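Long-range contacts in carbohydrate oxidase (PDB 3RJA), which oxidises the C1 hydroxyl of mono-, oligo- and polysaccharides to lactones through its FAD cofactor, reducing molecular oxygen to hydrogen peroxide: residues K322-K327 with G408-V413; G331-N336 with K415-S420; L115-N120 with N294-V299; G124-H129 with F205-V210. All coordinates share one frame; numbering follows the deposited sequence.

Contact 1 (K322-K327 with G408-V413); sequences KSLTLK and GWVNSV
Val410 holds CG1 anti to its backbone N (chi1 160°), which sends this methyl to Leu324 and leaves CG2 for Lys322; Leu324, with CG anti to its carbonyl carbon (chi1 -77°), parts its two methyls over one helical turn. Its CD2 meets Val410 CG1 at 4.1 Å, while the Leu324 and Val413 side chains slide past each other in opposite directions, with Leu324 CD1 3.7 Å from Val413 CB. Two residues along the strand, Leu326 reaches tip to tip toward Val413, with Leu326 CD2 3.9 Å from Val413 CG1. The Lys322 chain, bent near its end, curls round Val410 so that Lys322 CB, CD and CE all lie 3.8 Å from Val410 CG2, while its NZ goes on to salt bridges with Asp430 and Asp407. With an alanine in place of this valine, the lysine methylenes and Leu324 CD2 would probably lose their apolar mate, opening a gap between strand and helix. Ser323 points away from the helix, its side chain about 9 Å from the bound sugar analogue. The axes of the two short segments approach to 9.3 Å, 16° from parallel: helix 403-414 packs along the eight-stranded antiparallel sheet that carries strand 318-326, an alpha+beta arrangement.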
loop_
_atom_site.group_PDB
_atom_site.type_symbol
_atom_site.label_atom_id
_atom_site.label_comp_id
_atom_site.label_asym_id
_atom_site.label_seq_id
_atom_site.Cartn_x
_atom_site.Cartn_y
_atom_site.Cartn_z
ATOM N N LYS A 322 4.746 -3.162 10.800
ATOM C CA LYS A 322 5.281 -4.398 10.265
ATOM C C LYS A 322 4.166 -5.075 9.502
ATOM O O LYS A 322 3.007 -4.696 9.648
ATOM C CB LYS A 322 5.785 -5.315 11.386
ATOM C CG LYS A 322 7.046 -4.827 12.100
ATOM C CD LYS A 322 7.662 -5.922 13.053
ATOM C CE LYS A 322 8.615 -6.910 12.335
ATOM N NZ LYS A 322 9.948 -6.228 12.092
ATOM N N SER A 323 4.501 -6.109 8.736
ATOM C CA SER A 323 3.491 -6.841 7.987
ATOM C C SER A 323 3.815 -8.328 7.892
ATOM O O SER A 323 4.923 -8.751 8.193
ATOM C CB SER A 323 3.320 -6.254 6.562
ATOM O OG SER A 323 4.407 -6.638 5.706
ATOM N N LEU A 324 2.814 -9.092 7.450
ATOM C CA LEU A 324 2.937 -10.499 7.076
ATOM C C LEU A 324 1.915 -10.792 6.014
ATOM O O LEU A 324 0.790 -10.255 6.055
ATOM C CB LEU A 324 2.671 -11.425 8.271
ATOM C CG LEU A 324 3.813 -11.562 9.291
ATOM C CD1 LEU A 324 3.363 -12.404 10.503
ATOM C CD2 LEU A 324 5.086 -12.146 8.624
ATOM N N THR A 325 2.304 -11.648 5.067
ATOM C CA THR A 325 1.355 -12.255 4.162
ATOM C C THR A 325 1.481 -13.775 4.444
ATOM O O THR A 325 2.575 -14.289 4.536
ATOM C CB THR A 325 1.630 -11.867 2.673
ATOM O OG1 THR A 325 2.926 -12.355 2.249
ATOM C CG2 THR A 325 1.597 -10.313 2.479
ATOM N N LEU A 326 0.366 -14.482 4.611
ATOM C CA LEU A 326 0.442 -15.908 4.977
ATOM C C LEU A 326 -0.427 -16.756 4.101
ATOM O O LEU A 326 -1.552 -16.355 3.782
ATOM C CB LEU A 326 -0.019 -16.133 6.418
ATOM C CG LEU A 326 0.479 -15.204 7.533
ATOM C CD1 LEU A 326 -0.366 -15.495 8.808
ATOM C CD2 LEU A 326 1.994 -15.387 7.790
ATOM N N LYS A 327 0.078 -17.950 3.747
ATOM C CA LYS A 327 -0.776 -18.948 3.109
ATOM C C LYS A 327 -1.928 -19.316 4.033
ATOM O O LYS A 327 -3.055 -19.477 3.585
ATOM C CB LYS A 327 0.014 -20.214 2.735
ATOM C CG LYS A 327 1.104 -19.932 1.735
ATOM C CD LYS A 327 1.681 -21.218 1.119
ATOM C CE LYS A 327 2.706 -20.842 0.081
ATOM N NZ LYS A 327 3.719 -21.945 -0.109
ATOM N N GLY A 408 8.097 -8.924 18.248
ATOM C CA GLY A 408 7.712 -10.143 18.955
ATOM C C GLY A 408 6.411 -10.730 18.430
ATOM O O GLY A 408 6.268 -11.944 18.331
ATOM N N TRP A 409 5.458 -9.877 18.069
ATOM C CA TRP A 409 4.194 -10.388 17.545
ATOM C C TRP A 409 4.416 -11.093 16.212
ATOM O O TRP A 409 3.863 -12.157 15.980
ATOM C CB TRP A 409 3.159 -9.271 17.390
ATOM C CG TRP A 409 1.735 -9.694 17.681
ATOM C CD1 TRP A 409 1.224 -10.984 17.727
ATOM C CD2 TRP A 409 0.642 -8.828 17.935
ATOM N NE1 TRP A 409 -0.118 -10.948 18.015
ATOM C CE2 TRP A 409 -0.500 -9.635 18.142
ATOM C CE3 TRP A 409 0.514 -7.431 18.032
ATOM C CZ2 TRP A 409 -1.738 -9.096 18.441
ATOM C CZ3 TRP A 409 -0.714 -6.903 18.294
ATOM C CH2 TRP A 409 -1.829 -7.732 18.506
ATOM N N VAL A 410 5.236 -10.491 15.344
ATOM C CA VAL A 410 5.510 -11.045 14.027
ATOM C C VAL A 410 6.306 -12.349 14.192
ATOM O O VAL A 410 6.047 -13.340 13.512
ATOM C CB VAL A 410 6.292 -10.024 13.144
ATOM C CG1 VAL A 410 7.003 -10.723 11.979
ATOM C CG2 VAL A 410 5.352 -8.914 12.632
ATOM N N ASN A 411 7.268 -12.334 15.116
ATOM C CA ASN A 411 8.074 -13.516 15.405
ATOM C C ASN A 411 7.184 -14.646 15.939
ATOM O O ASN A 411 7.395 -15.824 15.613
ATOM C CB ASN A 411 9.193 -13.179 16.402
ATOM C CG ASN A 411 9.805 -14.425 17.035
ATOM O OD1 ASN A 411 10.629 -15.109 16.417
ATOM N ND2 ASN A 411 9.394 -14.731 18.280
ATOM N N SER A 412 6.175 -14.274 16.732
ATOM C CA SER A 412 5.224 -15.271 17.246
ATOM C C SER A 412 4.624 -16.098 16.107
ATOM O O SER A 412 4.421 -17.298 16.277
ATOM C CB SER A 412 4.133 -14.644 18.133
ATOM O OG SER A 412 3.012 -14.225 17.373
ATOM N N VAL A 413 4.366 -15.472 14.947
ATOM C CA VAL A 413 3.805 -16.189 13.798
ATOM C C VAL A 413 4.889 -16.902 12.985
ATOM O O VAL A 413 4.732 -18.077 12.635
ATOM C CB VAL A 413 2.938 -15.257 12.871
ATOM C CG1 VAL A 413 2.500 -15.974 11.586
ATOM C CG2 VAL A 413 1.729 -14.742 13.596
#

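Contact 2 (G331-N336 with K415-S420); sequences GDAVKN and KALPKS
The N-terminal turn of helix 332-345, with Gly331 as its N-cap residue, packs against the loop that leaves helix 403-414, and the methyl of Ala416 rests against this turn. Ala416 CB lies 3.4 Å from Ala333 N, with Asp332 CB 3.8 Å away from the same methyl. Ala333 adds its own methyl, which looks toward both Ala416 and Leu417. A water fills the polar side of the joint: it accepts from Ala333 N at 2.9 Å and donates weakly to Ala416 O. That amide belongs to the first turn of the helix, where no earlier helical carbonyl serves it, so solvent takes up the role.

On the other flank the amide of Asn336 is crossed obliquely by the aliphatic chain of Lys415. The lysine CG sits between backbone N and carbonyl carbon (chi1 76°), and from there the chain runs extended over the asparagine, bringing Lys415 CE to 3.4 Å from Asn336 ND2. This nitrogen is already engaged, donating to Ser412 O near the C-terminal end of helix 403-414, which probably fixes the rotation of the amide; the lysine meets it through its methylenes. A carboxylate at the start of a helix, such as that of Asp332, is likely to be favoured by the helix dipole. Asp332 is also paired within its own helix: Lys335 NZ forms a salt bridge with Asp332 OD1 at 3.0 Å, nearly in line with the C-O bond.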
loop_
_atom_site.group_PDB
_atom_site.type_symbol
_atom_site.label_atom_id
_atom_site.label_comp_id
_atom_site.label_asym_id
_atom_site.label_seq_id
_atom_site.Cartn_x
_atom_site.Cartn_y
_atom_site.Cartn_z
ATOM N N GLY A 331 -2.754 -23.444 13.021
ATOM C CA GLY A 331 -1.737 -24.273 13.668
ATOM C C GLY A 331 -1.084 -23.542 14.820
ATOM O O GLY A 331 -1.730 -22.799 15.569
ATOM N N ASP A 332 0.215 -23.732 14.957
ATOM C CA ASP A 332 0.928 -23.038 16.007
ATOM C C ASP A 332 0.990 -21.528 15.784
ATOM O O ASP A 332 1.087 -20.782 16.757
ATOM C CB ASP A 332 2.312 -23.636 16.200
ATOM C CG ASP A 332 2.265 -24.949 16.960
ATOM O OD1 ASP A 332 1.260 -25.198 17.665
ATOM O OD2 ASP A 332 3.225 -25.732 16.847
ATOM N N ALA A 333 0.900 -21.094 14.523
ATOM C CA ALA A 333 0.931 -19.663 14.174
ATOM C C ALA A 333 -0.181 -18.883 14.881
ATOM O O ALA A 333 0.077 -17.896 15.580
ATOM C CB ALA A 333 0.862 -19.462 12.652
ATOM N N VAL A 334 -1.414 -19.345 14.738
ATOM C CA VAL A 334 -2.519 -18.650 15.376
ATOM C C VAL A 334 -2.473 -18.817 16.904
ATOM O O VAL A 334 -2.800 -17.887 17.655
ATOM C CB VAL A 334 -3.907 -19.035 14.796
ATOM C CG1 VAL A 334 -4.232 -20.569 15.016
ATOM C CG2 VAL A 334 -4.990 -18.115 15.380
ATOM N N LYS A 335 -2.042 -19.988 17.358
ATOM C CA LYS A 335 -1.867 -20.217 18.786
ATOM C C LYS A 335 -0.890 -19.198 19.356
ATOM O O LYS A 335 -1.182 -18.571 20.362
ATOM C CB LYS A 335 -1.391 -21.661 19.068
ATOM C CG LYS A 335 -1.474 -22.052 20.577
ATOM C CD LYS A 335 -0.751 -23.399 20.854
ATOM C CE LYS A 335 -1.082 -24.457 19.772
ATOM N NZ LYS A 335 -0.458 -25.800 19.991
ATOM N N ASN A 336 0.261 -19.030 18.696
ATOM C CA ASN A 336 1.298 -18.109 19.168
ATOM C C ASN A 336 0.787 -16.685 19.026
ATOM O O ASN A 336 1.007 -15.865 19.900
ATOM C CB ASN A 336 2.599 -18.267 18.358
ATOM C CG ASN A 336 3.233 -19.631 18.524
ATOM O OD1 ASN A 336 2.874 -20.369 19.440
ATOM N ND2 ASN A 336 4.177 -19.982 17.640
ATOM N N LYS A 415 7.999 -17.931 13.616
ATOM C CA LYS A 415 8.672 -19.059 14.224
ATOM C C LYS A 415 7.851 -20.340 13.991
ATOM O O LYS A 415 8.418 -21.421 13.979
ATOM C CB LYS A 415 8.967 -18.818 15.712
ATOM C CG LYS A 415 7.762 -18.950 16.659
ATOM C CD LYS A 415 8.174 -18.637 18.086
ATOM C CE LYS A 415 7.079 -19.080 19.052
ATOM N NZ LYS A 415 7.237 -18.538 20.446
ATOM N N ALA A 416 6.538 -20.209 13.743
ATOM C CA ALA A 416 5.676 -21.398 13.575
ATOM C C ALA A 416 5.553 -21.892 12.133
ATOM O O ALA A 416 4.852 -22.874 11.860
ATOM C CB ALA A 416 4.316 -21.149 14.145
ATOM N N LEU A 417 6.227 -21.223 11.204
ATOM C CA LEU A 417 5.987 -21.506 9.777
ATOM C C LEU A 417 7.254 -21.767 8.983
ATOM O O LEU A 417 8.296 -21.179 9.276
ATOM C CB LEU A 417 5.225 -20.332 9.123
ATOM C CG LEU A 417 3.786 -20.032 9.564
ATOM C CD1 LEU A 417 3.311 -18.693 8.930
ATOM C CD2 LEU A 417 2.831 -21.199 9.226
ATOM N N PRO A 418 7.172 -22.619 7.951
ATOM C CA PRO A 418 8.352 -22.663 7.083
ATOM C C PRO A 418 8.449 -21.310 6.365
ATOM O O PRO A 418 7.417 -20.673 6.140
ATOM C CB PRO A 418 8.035 -23.775 6.083
ATOM C CG PRO A 418 6.568 -23.926 6.096
ATOM C CD PRO A 418 6.045 -23.415 7.436
ATOM N N LYS A 419 9.666 -20.889 6.016
ATOM C CA LYS A 419 9.882 -19.585 5.395
ATOM C C LYS A 419 9.116 -19.434 4.084
ATOM O O LYS A 419 8.699 -18.338 3.722
ATOM C CB LYS A 419 11.379 -19.309 5.214
ATOM C CG LYS A 419 12.138 -19.143 6.550
ATOM C CD LYS A 419 13.480 -18.426 6.387
ATOM C CE LYS A 419 14.562 -19.357 5.853
ATOM N NZ LYS A 419 14.909 -20.426 6.840
ATOM N N SER A 420 8.901 -20.539 3.386
ATOM C CA SER A 420 8.195 -20.490 2.124
ATOM C C SER A 420 6.707 -20.118 2.290
ATOM O O SER A 420 6.042 -19.809 1.317
ATOM C CB SER A 420 8.307 -21.851 1.436
ATOM O OG SER A 420 7.367 -22.742 2.015
HETATM O O HOH W 1 1.557 -22.684 12.190
#

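Contact 3 (L115-N120 with N294-V299); sequences LATVLN and NWIESV
Ile296 presses its branched side chain against the amide of Asn120, the central touch of an antiparallel helix pair whose short segments approach to 10.5 Å between axes, their N-to-C directions 169° apart. Ile296 CB sits 3.8 Å from Asn120 CG, and Ile296 CD1, on the branch anti to the backbone N (chi1 -161°), passes the asparagine CB and leans on the turn of Ala116 and Thr117. The same amide slides past Trp295, meeting the edge of the indole near CD1. A glycine in place of this asparagine would probably leave the flank of Ile296 and this indole edge without their cover, opening a gap between the helices. One turn back, Ala116 CB meets Val299 CG1 at 4.2 Å.

Between the helices a water ties the polar groups, accepting from Trp295 NE1 at 2.8 Å and donating to Ala116 O at 2.7 Å, a carbonyl that also takes the helical bond from Asn120 N. The pair joins helix 112-123 of the FAD-binding part to helix 295-301, which follows an outer strand of the eight-stranded sheet. Further out, a capping box fixes the start of the latter helix: Asn294 N donates to Glu297 OE1 at 2.9 Å, on the anti side of the carboxylate and somewhat out of its plane. In return Glu297 N donates to Asn294 OD1 at 3.0 Å, almost straight off the end of the carbonyl (C=O...N 178°).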
loop_
_atom_site.group_PDB
_atom_site.type_symbol
_atom_site.label_atom_id
_atom_site.label_comp_id
_atom_site.label_asym_id
_atom_site.label_seq_id
_atom_site.Cartn_x
_atom_site.Cartn_y
_atom_site.Cartn_z
ATOM N N LEU A 115 -7.979 11.097 -6.944
ATOM C CA LEU A 115 -8.230 10.158 -8.047
ATOM C C LEU A 115 -9.687 9.693 -8.008
ATOM O O LEU A 115 -10.405 9.776 -9.017
ATOM C CB LEU A 115 -7.288 8.945 -7.935
ATOM C CG LEU A 115 -7.574 7.805 -8.909
ATOM C CD1 LEU A 115 -7.353 8.304 -10.365
ATOM C CD2 LEU A 115 -6.703 6.554 -8.577
ATOM N N ALA A 116 -10.133 9.235 -6.839
ATOM C CA ALA A 116 -11.492 8.683 -6.725
ATOM C C ALA A 116 -12.536 9.761 -6.962
ATOM O O ALA A 116 -13.569 9.505 -7.582
ATOM C CB ALA A 116 -11.715 8.026 -5.394
ATOM N N THR A 117 -12.289 10.958 -6.443
ATOM C CA THR A 117 -13.243 12.066 -6.617
ATOM C C THR A 117 -13.427 12.452 -8.077
ATOM O O THR A 117 -14.558 12.546 -8.551
ATOM C CB THR A 117 -12.830 13.303 -5.812
ATOM O OG1 THR A 117 -12.871 12.966 -4.426
ATOM C CG2 THR A 117 -13.831 14.450 -6.069
ATOM N N VAL A 118 -12.311 12.652 -8.779
ATOM C CA VAL A 118 -12.318 13.038 -10.192
ATOM C C VAL A 118 -12.953 11.952 -11.039
ATOM O O VAL A 118 -13.858 12.244 -11.813
ATOM C CB VAL A 118 -10.899 13.431 -10.740
ATOM C CG1 VAL A 118 -10.961 13.817 -12.241
ATOM C CG2 VAL A 118 -10.314 14.598 -9.941
ATOM N N LEU A 119 -12.533 10.704 -10.876
ATOM C CA LEU A 119 -13.125 9.623 -11.678
ATOM C C LEU A 119 -14.635 9.456 -11.414
ATOM O O LEU A 119 -15.412 9.221 -12.344
ATOM C CB LEU A 119 -12.416 8.273 -11.434
ATOM C CG LEU A 119 -10.992 8.016 -11.949
ATOM C CD1 LEU A 119 -10.567 6.581 -11.542
ATOM C CD2 LEU A 119 -10.834 8.206 -13.498
ATOM N N ASN A 120 -15.059 9.576 -10.157
ATOM C CA ASN A 120 -16.507 9.506 -9.867
ATOM C C ASN A 120 -17.325 10.699 -10.447
ATOM O O ASN A 120 -18.250 10.522 -11.241
ATOM C CB ASN A 120 -16.760 9.405 -8.366
ATOM C CG ASN A 120 -18.228 9.322 -8.047
ATOM O OD1 ASN A 120 -18.846 10.336 -7.674
ATOM N ND2 ASN A 120 -18.817 8.144 -8.247
ATOM N N ASN A 294 -23.566 4.508 -1.853
ATOM C CA ASN A 294 -23.049 4.409 -3.209
ATOM C C ASN A 294 -21.518 4.488 -3.186
ATOM O O ASN A 294 -20.902 4.598 -2.099
ATOM C CB ASN A 294 -23.680 5.462 -4.148
ATOM C CG ASN A 294 -23.293 6.879 -3.780
ATOM O OD1 ASN A 294 -22.251 7.126 -3.161
ATOM N ND2 ASN A 294 -24.144 7.827 -4.155
ATOM N N TRP A 295 -20.909 4.406 -4.376
ATOM C CA TRP A 295 -19.458 4.444 -4.500
ATOM C C TRP A 295 -18.790 5.603 -3.737
ATOM O O TRP A 295 -17.973 5.366 -2.842
ATOM C CB TRP A 295 -19.017 4.517 -5.968
ATOM C CG TRP A 295 -17.524 4.533 -6.066
ATOM C CD1 TRP A 295 -16.742 5.566 -6.482
ATOM C CD2 TRP A 295 -16.627 3.463 -5.705
ATOM N NE1 TRP A 295 -15.405 5.206 -6.422
ATOM C CE2 TRP A 295 -15.310 3.923 -5.943
ATOM C CE3 TRP A 295 -16.814 2.164 -5.217
ATOM C CZ2 TRP A 295 -14.175 3.116 -5.724
ATOM C CZ3 TRP A 295 -15.684 1.348 -5.008
ATOM C CH2 TRP A 295 -14.376 1.826 -5.269
ATOM N N ILE A 296 -19.119 6.847 -4.106
ATOM C CA ILE A 296 -18.391 7.989 -3.529
ATOM C C ILE A 296 -18.601 8.073 -2.008
ATOM O O ILE A 296 -17.695 8.435 -1.236
ATOM C CB ILE A 296 -18.678 9.341 -4.282
ATOM C CG1 ILE A 296 -17.598 10.385 -3.982
ATOM C CG2 ILE A 296 -20.082 9.900 -3.967
ATOM C CD1 ILE A 296 -16.157 9.959 -4.342
ATOM N N GLU A 297 -19.799 7.695 -1.584
ATOM C CA GLU A 297 -20.108 7.618 -0.172
ATOM C C GLU A 297 -19.257 6.585 0.540
ATOM O O GLU A 297 -18.824 6.832 1.672
ATOM C CB GLU A 297 -21.592 7.319 0.028
ATOM C CG GLU A 297 -22.487 8.534 -0.272
ATOM C CD GLU A 297 -23.970 8.182 -0.340
ATOM O OE1 GLU A 297 -24.324 6.973 -0.448
ATOM O OE2 GLU A 297 -24.789 9.134 -0.310
ATOM N N SER A 298 -19.003 5.436 -0.112
ATOM C CA SER A 298 -18.152 4.406 0.502
ATOM C C SER A 298 -16.718 4.924 0.634
ATOM O O SER A 298 -16.056 4.677 1.637
ATOM C CB SER A 298 -18.181 3.077 -0.284
ATOM O OG SER A 298 -17.477 3.187 -1.519
ATOM N N VAL A 299 -16.245 5.668 -0.361
ATOM C CA VAL A 299 -14.917 6.288 -0.248
ATOM C C VAL A 299 -14.784 7.175 1.006
ATOM O O VAL A 299 -13.797 7.066 1.762
ATOM C CB VAL A 299 -14.511 7.065 -1.507
ATOM C CG1 VAL A 299 -13.002 7.507 -1.419
ATOM C CG2 VAL A 299 -14.711 6.204 -2.730
HETATM O O HOH W 2 -13.960 6.895 -8.197
#

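Contact 4 (G124-H129 with F205-V210); sequences GRAISH and FPAPKV
Phe205 O takes two donors from one strand: Ala126 N at 2.8 Å, arriving almost in line with the C=O bond though the N-H itself points off line (139°), and the weaker CA-H of Arg125, whose CA lies 3.4 Å away. The return bond, Phe205 N to Ala126 O at 2.9 Å, lies in the carbonyl plane and makes Ala126 and Phe205 a hydrogen-bonded antiparallel pair. Just beyond, Ala207 N donates to Gly124 O at 3.0 Å; its N-H points nearly straight at the oxygen (174°), although the donor is tilted from the carbonyl plane. Gly124, with positive phi, is where the chain leaves helix 112-123 to enter this pairing.

The result is a very short antiparallel bridge, residues 125-126 joining the end of the long strand 196-206 in the six-stranded sheet of the FAD-binding part. Arg125 and Pro206 form the adjoining non-hydrogen-bonded pair, and their side chains run side by side. Bent at chi2 and chi3, the arginine folds back so that one face of its guanidinium covers the Phe205-Pro206 peptide, with Pro206 N 3.7 Å above the centre of the group; Arg125 NE is held by Thr204 OG1.

Phe205 keeps CG between its backbone N and carbonyl carbon (chi1 52°), which turns the ring back over its pairing partner. One face receives Ala126 O toward the rim, and Phe205 CE1 touches Ala126 CB at 3.5 Å. Phe205 CE2 reaches the loop that follows, 3.6 Å from Ser128 N, while His153 stacks on the ring.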
loop_
_atom_site.group_PDB
_atom_site.type_symbol
_atom_site.label_atom_id
_atom_site.label_comp_id
_atom_site.label_asym_id
_atom_site.label_seq_id
_atom_site.Cartn_x
_atom_site.Cartn_y
_atom_site.Cartn_z
ATOM N N GLY A 124 -18.139 9.124 -13.704
ATOM C CA GLY A 124 -18.943 8.043 -13.188
ATOM C C GLY A 124 -18.190 6.726 -13.040
ATOM O O GLY A 124 -18.797 5.670 -13.175
ATOM N N ARG A 125 -16.882 6.785 -12.745
ATOM C CA ARG A 125 -16.024 5.585 -12.786
ATOM C C ARG A 125 -15.274 5.367 -11.468
ATOM O O ARG A 125 -15.194 6.283 -10.621
ATOM C CB ARG A 125 -15.021 5.659 -13.947
ATOM C CG ARG A 125 -15.603 5.941 -15.363
ATOM C CD ARG A 125 -16.457 4.804 -15.879
ATOM N NE ARG A 125 -15.675 3.606 -16.199
ATOM C CZ ARG A 125 -16.146 2.557 -16.876
ATOM N NH1 ARG A 125 -17.409 2.551 -17.335
ATOM N NH2 ARG A 125 -15.350 1.512 -17.116
ATOM N N ALA A 126 -14.750 4.147 -11.297
ATOM C CA ALA A 126 -14.116 3.742 -10.063
ATOM C C ALA A 126 -12.944 2.801 -10.329
ATOM O O ALA A 126 -12.878 2.154 -11.376
ATOM C CB ALA A 126 -15.135 3.052 -9.134
ATOM N N ILE A 127 -12.020 2.761 -9.376
ATOM C CA ILE A 127 -10.933 1.787 -9.324
ATOM C C ILE A 127 -10.836 1.245 -7.922
ATOM O O ILE A 127 -11.091 1.959 -6.941
ATOM C CB ILE A 127 -9.567 2.433 -9.713
ATOM C CG1 ILE A 127 -9.553 2.792 -11.203
ATOM C CG2 ILE A 127 -8.361 1.493 -9.378
ATOM C CD1 ILE A 127 -8.469 3.749 -11.542
ATOM N N SER A 128 -10.464 -0.031 -7.829
ATOM C CA SER A 128 -10.261 -0.675 -6.554
ATOM C C SER A 128 -8.873 -0.308 -5.985
ATOM O O SER A 128 -7.847 -0.751 -6.525
ATOM C CB SER A 128 -10.383 -2.203 -6.740
ATOM O OG SER A 128 -10.059 -2.896 -5.551
ATOM N N HIS A 129 -8.838 0.478 -4.903
ATOM C CA HIS A 129 -7.562 0.882 -4.278
ATOM C C HIS A 129 -7.740 1.014 -2.753
ATOM O O HIS A 129 -8.821 0.723 -2.224
ATOM C CB HIS A 129 -7.008 2.188 -4.902
ATOM C CG HIS A 129 -8.014 3.305 -4.973
ATOM N ND1 HIS A 129 -8.505 3.938 -3.848
ATOM C CD2 HIS A 129 -8.615 3.902 -6.034
ATOM C CE1 HIS A 129 -9.372 4.870 -4.212
ATOM N NE2 HIS A 129 -9.445 4.878 -5.537
ATOM N N PHE A 205 -13.909 0.744 -13.703
ATOM C CA PHE A 205 -15.264 0.160 -13.791
ATOM C C PHE A 205 -16.341 1.218 -13.453
ATOM O O PHE A 205 -16.025 2.232 -12.806
ATOM C CB PHE A 205 -15.422 -1.103 -12.917
ATOM C CG PHE A 205 -14.991 -0.936 -11.461
ATOM C CD1 PHE A 205 -15.917 -0.567 -10.468
ATOM C CD2 PHE A 205 -13.678 -1.240 -11.075
ATOM C CE1 PHE A 205 -15.533 -0.443 -9.129
ATOM C CE2 PHE A 205 -13.271 -1.138 -9.754
ATOM C CZ PHE A 205 -14.193 -0.727 -8.766
ATOM N N PRO A 206 -17.609 0.992 -13.896
ATOM C CA PRO A 206 -18.672 1.950 -13.540
ATOM C C PRO A 206 -18.782 2.016 -12.019
ATOM O O PRO A 206 -18.740 0.972 -11.350
ATOM C CB PRO A 206 -19.954 1.341 -14.161
ATOM C CG PRO A 206 -19.470 0.327 -15.188
ATOM C CD PRO A 206 -18.124 -0.160 -14.666
ATOM N N ALA A 207 -18.885 3.231 -11.489
ATOM C CA ALA A 207 -18.973 3.440 -10.054
ATOM C C ALA A 207 -20.209 2.712 -9.540
ATOM O O ALA A 207 -21.283 2.956 -10.031
ATOM C CB ALA A 207 -19.039 4.946 -9.738
ATOM N N PRO A 208 -20.051 1.792 -8.565
ATOM C CA PRO A 208 -21.198 0.992 -8.081
ATOM C C PRO A 208 -22.252 1.867 -7.442
ATOM O O PRO A 208 -21.910 2.852 -6.762
ATOM C CB PRO A 208 -20.589 0.105 -6.990
ATOM C CG PRO A 208 -19.154 0.098 -7.234
ATOM C CD PRO A 208 -18.768 1.306 -8.028
ATOM N N LYS A 209 -23.521 1.517 -7.653
ATOM C CA LYS A 209 -24.631 2.286 -7.084
ATOM C C LYS A 209 -25.108 1.697 -5.760
ATOM O O LYS A 209 -25.626 2.403 -4.906
ATOM C CB LYS A 209 -25.791 2.322 -8.080
ATOM C CG LYS A 209 -25.510 3.132 -9.345
ATOM C CD LYS A 209 -26.731 3.147 -10.260
ATOM C CE LYS A 209 -26.452 3.921 -11.540
ATOM N NZ LYS A 209 -26.045 5.329 -11.245
ATOM N N VAL A 210 -24.953 0.390 -5.599
ATOM C CA VAL A 210 -25.509 -0.318 -4.450
ATOM C C VAL A 210 -24.390 -1.030 -3.675
ATOM O O VAL A 210 -23.799 -2.016 -4.154
ATOM C CB VAL A 210 -26.633 -1.310 -4.903
ATOM C CG1 VAL A 210 -27.217 -2.083 -3.737
ATOM C CG2 VAL A 210 -27.744 -0.566 -5.627
#

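In the fold
The four contacts form two clusters, with contacts 1 and 2 centred 33 to 39 Å from contacts 3 and 4. Contact 1 is buried, and its touching atoms are almost all apolar carbons; contact 2, its centre 9 Å away, joins the start of helix 332-345 to the loop after helix 403-414 at the surface, where water and charge enter. They interlock: the strand of contact 1 precedes the helix of contact 2, and the helix of contact 1 leads into its loop. Both partly buried, contact 3 holds helix 112-123 and contact 4 the strand that follows it. Contact 3 relies on helix packing and a water bridge, contact 4 on backbone pairing, and Trp295 joins them, its indole against Ala126 and its backbone N bonded to Pro208 O.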